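Local coordinates for protein dITP/XTP pyrophosphatase (Mycobacteroides abscessus, PDB 6WWD) that probably hydrolyses non-canonical purine nucleoside triphosphates such as XTP, dITP and ITP to their monophosphates and diphosphate, cleansing the nucleotide pool with the help of magnesium, at residues L75-L80 against G143-I148; A103-Q108 against D158-P163. All blocks are in the same frame, centred on the assembly; numbering follows the deposited sequence.

Contact 1: residues L75-L80 against G143-I148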
# COMPACT_ATOMS: atom_id res chain seq x y z
N LEU D 75 7.77 -7.49 -12.80
CA LEU D 75 7.13 -8.55 -12.03
C LEU D 75 6.78 -8.05 -10.64
O LEU D 75 7.61 -7.42 -9.97
CB LEU D 75 8.05 -9.78 -11.96
CG LEU D 75 7.58 -11.02 -11.22
CD1 LEU D 75 6.41 -11.68 -11.95
CD2 LEU D 75 8.77 -11.98 -11.14
N ALA D 76 5.57 -8.35 -10.19
CA ALA D 76 5.10 -7.98 -8.86
C ALA D 76 4.77 -9.25 -8.09
O ALA D 76 3.89 -10.01 -8.52
CB ALA D 76 3.86 -7.07 -8.93
N VAL D 77 5.44 -9.47 -6.97
CA VAL D 77 5.28 -10.68 -6.17
C VAL D 77 4.67 -10.29 -4.83
O VAL D 77 5.23 -9.47 -4.09
CB VAL D 77 6.63 -11.41 -5.96
CG1 VAL D 77 6.44 -12.67 -5.15
CG2 VAL D 77 7.31 -11.70 -7.31
N ASP D 78 3.51 -10.87 -4.51
CA ASP D 78 2.81 -10.56 -3.27
C ASP D 78 3.73 -10.68 -2.06
O ASP D 78 3.81 -9.78 -1.21
CB ASP D 78 1.59 -11.48 -3.10
CG ASP D 78 0.58 -11.33 -4.23
OD1 ASP D 78 0.89 -10.67 -5.25
OD2 ASP D 78 -0.53 -11.88 -4.12
N ALA D 79 4.45 -11.80 -1.96
CA ALA D 79 5.30 -12.07 -0.80
C ALA D 79 6.45 -11.08 -0.65
O ALA D 79 7.06 -11.01 0.43
CB ALA D 79 5.86 -13.50 -0.88
N LEU D 80 6.78 -10.33 -1.71
CA LEU D 80 7.82 -9.30 -1.66
C LEU D 80 7.21 -7.90 -1.66
O LEU D 80 7.86 -6.94 -2.11
CB LEU D 80 8.79 -9.45 -2.83
CG LEU D 80 9.52 -10.79 -3.04
CD1 LEU D 80 10.51 -10.71 -4.22
CD2 LEU D 80 10.23 -11.33 -1.79
N GLY D 143 -0.82 -14.55 -11.79
CA GLY D 143 -0.28 -15.89 -11.69
C GLY D 143 0.40 -16.14 -10.36
O GLY D 143 -0.07 -15.67 -9.31
N SER D 144 1.47 -16.92 -10.38
CA SER D 144 2.23 -17.23 -9.18
C SER D 144 3.64 -17.64 -9.59
O SER D 144 3.92 -17.86 -10.77
CB SER D 144 1.54 -18.32 -8.34
OG SER D 144 1.39 -19.50 -9.09
N ILE D 145 4.52 -17.74 -8.61
CA ILE D 145 5.91 -18.09 -8.87
C ILE D 145 6.08 -19.60 -8.72
O ILE D 145 5.71 -20.18 -7.69
CB ILE D 145 6.86 -17.32 -7.95
CG1 ILE D 145 6.63 -15.81 -8.07
CG2 ILE D 145 8.32 -17.71 -8.24
CD1 ILE D 145 6.69 -15.27 -9.50
N ALA D 146 6.67 -20.23 -9.74
CA ALA D 146 6.99 -21.65 -9.65
C ALA D 146 8.07 -21.91 -8.60
O ALA D 146 8.78 -21.01 -8.14
CB ALA D 146 7.46 -22.18 -11.01
N ARG D 147 8.22 -23.18 -8.27
CA ARG D 147 9.27 -23.61 -7.36
C ARG D 147 10.54 -23.99 -8.10
O ARG D 147 11.63 -23.90 -7.52
CB ARG D 147 8.79 -24.79 -6.52
CG ARG D 147 7.62 -24.40 -5.69
CD ARG D 147 7.36 -25.38 -4.58
NE ARG D 147 6.22 -24.94 -3.80
CZ ARG D 147 6.30 -24.27 -2.65
NH1 ARG D 147 7.49 -23.97 -2.14
NH2 ARG D 147 5.20 -23.91 -2.03
N ILE D 148 10.42 -24.45 -9.34
CA ILE D 148 11.58 -24.71 -10.19
C ILE D 148 11.28 -24.24 -11.60
O ILE D 148 10.15 -24.35 -12.09
CB ILE D 148 11.97 -26.22 -10.20
CG1 ILE D 148 10.82 -27.07 -10.72
CG2 ILE D 148 12.41 -26.68 -8.82
CD1 ILE D 148 11.16 -28.50 -10.86

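Contact 2: residues A103-Q108 against D158-P163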
# COMPACT_ATOMS: atom_id res chain seq x y z
N ALA D 103 17.13 -16.82 -10.25
CA ALA D 103 17.64 -17.64 -9.15
C ALA D 103 17.47 -16.93 -7.80
O ALA D 103 17.13 -17.57 -6.80
CB ALA D 103 19.10 -18.01 -9.40
N LEU D 104 17.73 -15.62 -7.75
CA LEU D 104 17.53 -14.90 -6.50
C LEU D 104 16.07 -14.95 -6.07
O LEU D 104 15.76 -15.20 -4.89
CB LEU D 104 18.00 -13.45 -6.64
CG LEU D 104 17.68 -12.51 -5.45
CD1 LEU D 104 18.32 -13.01 -4.12
CD2 LEU D 104 18.07 -11.06 -5.77
N LEU D 105 15.15 -14.70 -6.99
CA LEU D 105 13.73 -14.70 -6.64
C LEU D 105 13.31 -16.05 -6.07
O LEU D 105 12.64 -16.11 -5.02
CB LEU D 105 12.89 -14.34 -7.86
CG LEU D 105 11.39 -14.24 -7.59
CD1 LEU D 105 11.15 -13.26 -6.49
CD2 LEU D 105 10.68 -13.78 -8.83
N LEU D 106 13.67 -17.14 -6.75
CA LEU D 106 13.36 -18.48 -6.25
C LEU D 106 13.93 -18.70 -4.86
O LEU D 106 13.26 -19.25 -3.98
CB LEU D 106 13.89 -19.57 -7.18
CG LEU D 106 13.21 -19.80 -8.52
CD1 LEU D 106 13.85 -21.01 -9.20
CD2 LEU D 106 11.73 -20.02 -8.29
N ALA D 107 15.21 -18.34 -4.67
CA ALA D 107 15.85 -18.55 -3.38
C ALA D 107 15.18 -17.73 -2.30
O ALA D 107 15.01 -18.20 -1.16
CB ALA D 107 17.34 -18.23 -3.45
N GLN D 108 14.80 -16.48 -2.62
CA GLN D 108 14.12 -15.64 -1.63
C GLN D 108 12.81 -16.28 -1.19
O GLN D 108 12.46 -16.23 -0.01
CB GLN D 108 13.87 -14.24 -2.20
CG GLN D 108 15.12 -13.35 -2.32
CD GLN D 108 14.83 -12.00 -2.95
OE1 GLN D 108 14.04 -11.91 -3.88
NE2 GLN D 108 15.45 -10.95 -2.44
N ASP D 158 9.92 -15.58 -17.28
CA ASP D 158 8.99 -16.55 -17.87
C ASP D 158 9.16 -17.98 -17.36
O ASP D 158 8.14 -18.64 -17.12
CB ASP D 158 9.12 -16.53 -19.40
CG ASP D 158 8.55 -15.27 -20.02
OD1 ASP D 158 7.93 -14.48 -19.27
OD2 ASP D 158 8.73 -15.05 -21.23
N PRO D 159 10.38 -18.52 -17.18
CA PRO D 159 10.51 -19.91 -16.70
C PRO D 159 10.00 -20.13 -15.28
O PRO D 159 9.80 -21.28 -14.91
CB PRO D 159 12.02 -20.18 -16.80
CG PRO D 159 12.51 -19.22 -17.79
CD PRO D 159 11.69 -17.99 -17.63
N ILE D 160 9.76 -19.09 -14.48
CA ILE D 160 9.27 -19.29 -13.12
C ILE D 160 7.93 -18.61 -12.87
O ILE D 160 7.48 -18.56 -11.73
CB ILE D 160 10.29 -18.83 -12.06
CG1 ILE D 160 10.59 -17.33 -12.24
CG2 ILE D 160 11.54 -19.72 -12.04
CD1 ILE D 160 11.37 -16.76 -11.08
N PHE D 161 7.30 -18.07 -13.91
CA PHE D 161 5.99 -17.44 -13.76
C PHE D 161 4.92 -18.42 -14.21
O PHE D 161 4.89 -18.81 -15.38
CB PHE D 161 5.91 -16.14 -14.55
CG PHE D 161 4.58 -15.44 -14.41
CD1 PHE D 161 4.25 -14.78 -13.24
CD2 PHE D 161 3.64 -15.48 -15.44
CE1 PHE D 161 3.01 -14.13 -13.10
CE2 PHE D 161 2.40 -14.83 -15.31
CZ PHE D 161 2.09 -14.16 -14.13
N VAL D 162 4.03 -18.80 -13.29
CA VAL D 162 2.93 -19.71 -13.60
C VAL D 162 1.67 -18.87 -13.76
O VAL D 162 1.15 -18.35 -12.75
CB VAL D 162 2.74 -20.77 -12.50
CG1 VAL D 162 1.58 -21.69 -12.86
CG2 VAL D 162 4.03 -21.59 -12.29
N PRO D 163 1.16 -18.68 -14.97
CA PRO D 163 -0.12 -17.97 -15.15
C PRO D 163 -1.27 -18.68 -14.45
O PRO D 163 -1.42 -19.90 -14.53
CB PRO D 163 -0.32 -18.00 -16.67
CG PRO D 163 1.03 -18.17 -17.21
CD PRO D 163 1.74 -19.09 -16.25

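Contact 1: residues L75-L80 against G143-I148
Ile145 keeps CG1 beside its backbone N and opposite its carbonyl carbon (chi1 -56°), and a second bend at chi2 (-53°) folds CD1 back instead of letting it run straight on, which sets the methyl facing Leu75 and Val77. Leu75 answers from the other strand with CG trans to the backbone N (chi1 -179°), which places its two methyls where they face Ile145 CD1. Ile145 CD1 lies in front of that fork, 4.2 Å from Leu75 CD2 and, by a slightly longer path, 4.4 Å from Leu75 CD1. Val77 meets the same side chain one step further along: its CG2 is 4.2 Å from Ile145 CG1. The other valine methyl adds a looser touch, with Val77 CG1 4.3 Å from Ile145 CG1. The isoleucine therefore fits against two residues two apart on one strand, through methyl and methylene groups alone. No hydrogen bond crosses between the segments, and these distances describe ordinary van der Waals packing without tight spots. All three residues are buried.

The backbones are not sheet neighbours: the nearest CA atoms, Val77 CA and Ser144 CA, are 7.8 Å apart. Strand 118-128 pairs with both, and its Ala119, a small residue on the strand between them, touches both Val77 and Ile145. Helix 98-108 adds Leu105 against Leu75 and Leu106 against Ile145. Just past the contact the chain turns, Leu80 N bonding to Val77 O at 3.0 Å. Leu75 also packs on Tyr157, a predicted substrate residue, so this hydrophobic patch adjoins the probable nucleotide site. It is core packing between next-but-one strands on a single face of the central mixed sheet of the HAM1 NTPase fold.

Contact 2: residues A103-Q108 against D158-P163
The last turns of helix 98-108 run past the short 3-10 turn 158-160, with Leu106 CA and Ile160 CA the closest pair of CA atoms at 8.0 Å, and the chain continues from that turn into strand 161-163. Across this contact Ile160 is the sole bridge from its side, and it uses two branches for two successive leucines. Its CG2 methyl takes the fork of Leu106, lying 3.8 Å from Leu106 CD2 and 3.9 Å from Leu106 CD1, so that the leucine straddles a single methyl. The longer branch goes to the other residue: Ile160 CD1 comes to 3.8 Å from Leu105 CD2. What splits the branches is the first torsion of Ile160, which places CG1 between the backbone N and the carbonyl carbon (chi1 60°), while CG2 stands opposite the carbonyl carbon. CD1 then stands nearly anti to CA (chi2 169°), reaching Leu105. Both leucines slant across the isoleucine rather than lying alongside it. Nothing polar passes between the segments; the interaction is aliphatic, and Leu105 and Ile160 are buried.

Around this patch, Leu106 also rests on Pro149. The end of the helix meets the second subunit as well: Gln108 NE2 donates a hydrogen bond to Trp91 O there. The helix lies between the second subunit and one part of the sheet, meeting strands 67-77 and 134-145, with the 3-10 turn before strand 161-163 packed on its side.

From the N terminus, the chain meets 75-80 first, at the end of strand 67-77, then 103-108 at the end of helix 98-108, then 143-148 and finally 158-163. Contact 1 closes a loop of 62 intervening residues and contact 2 one of 49; since the segments alternate, the two loops cross rather than nest. Their centres are only about 6 Å apart. The later segments join directly through probable hydrogen bonds, Ser144 O to Val162 N and Ala146 N to Ile160 O, each 2.7 Å, while Leu80 packs on Leu105 between the earlier ones. Together they tie helix 98-108 to the sheet, near the second subunit.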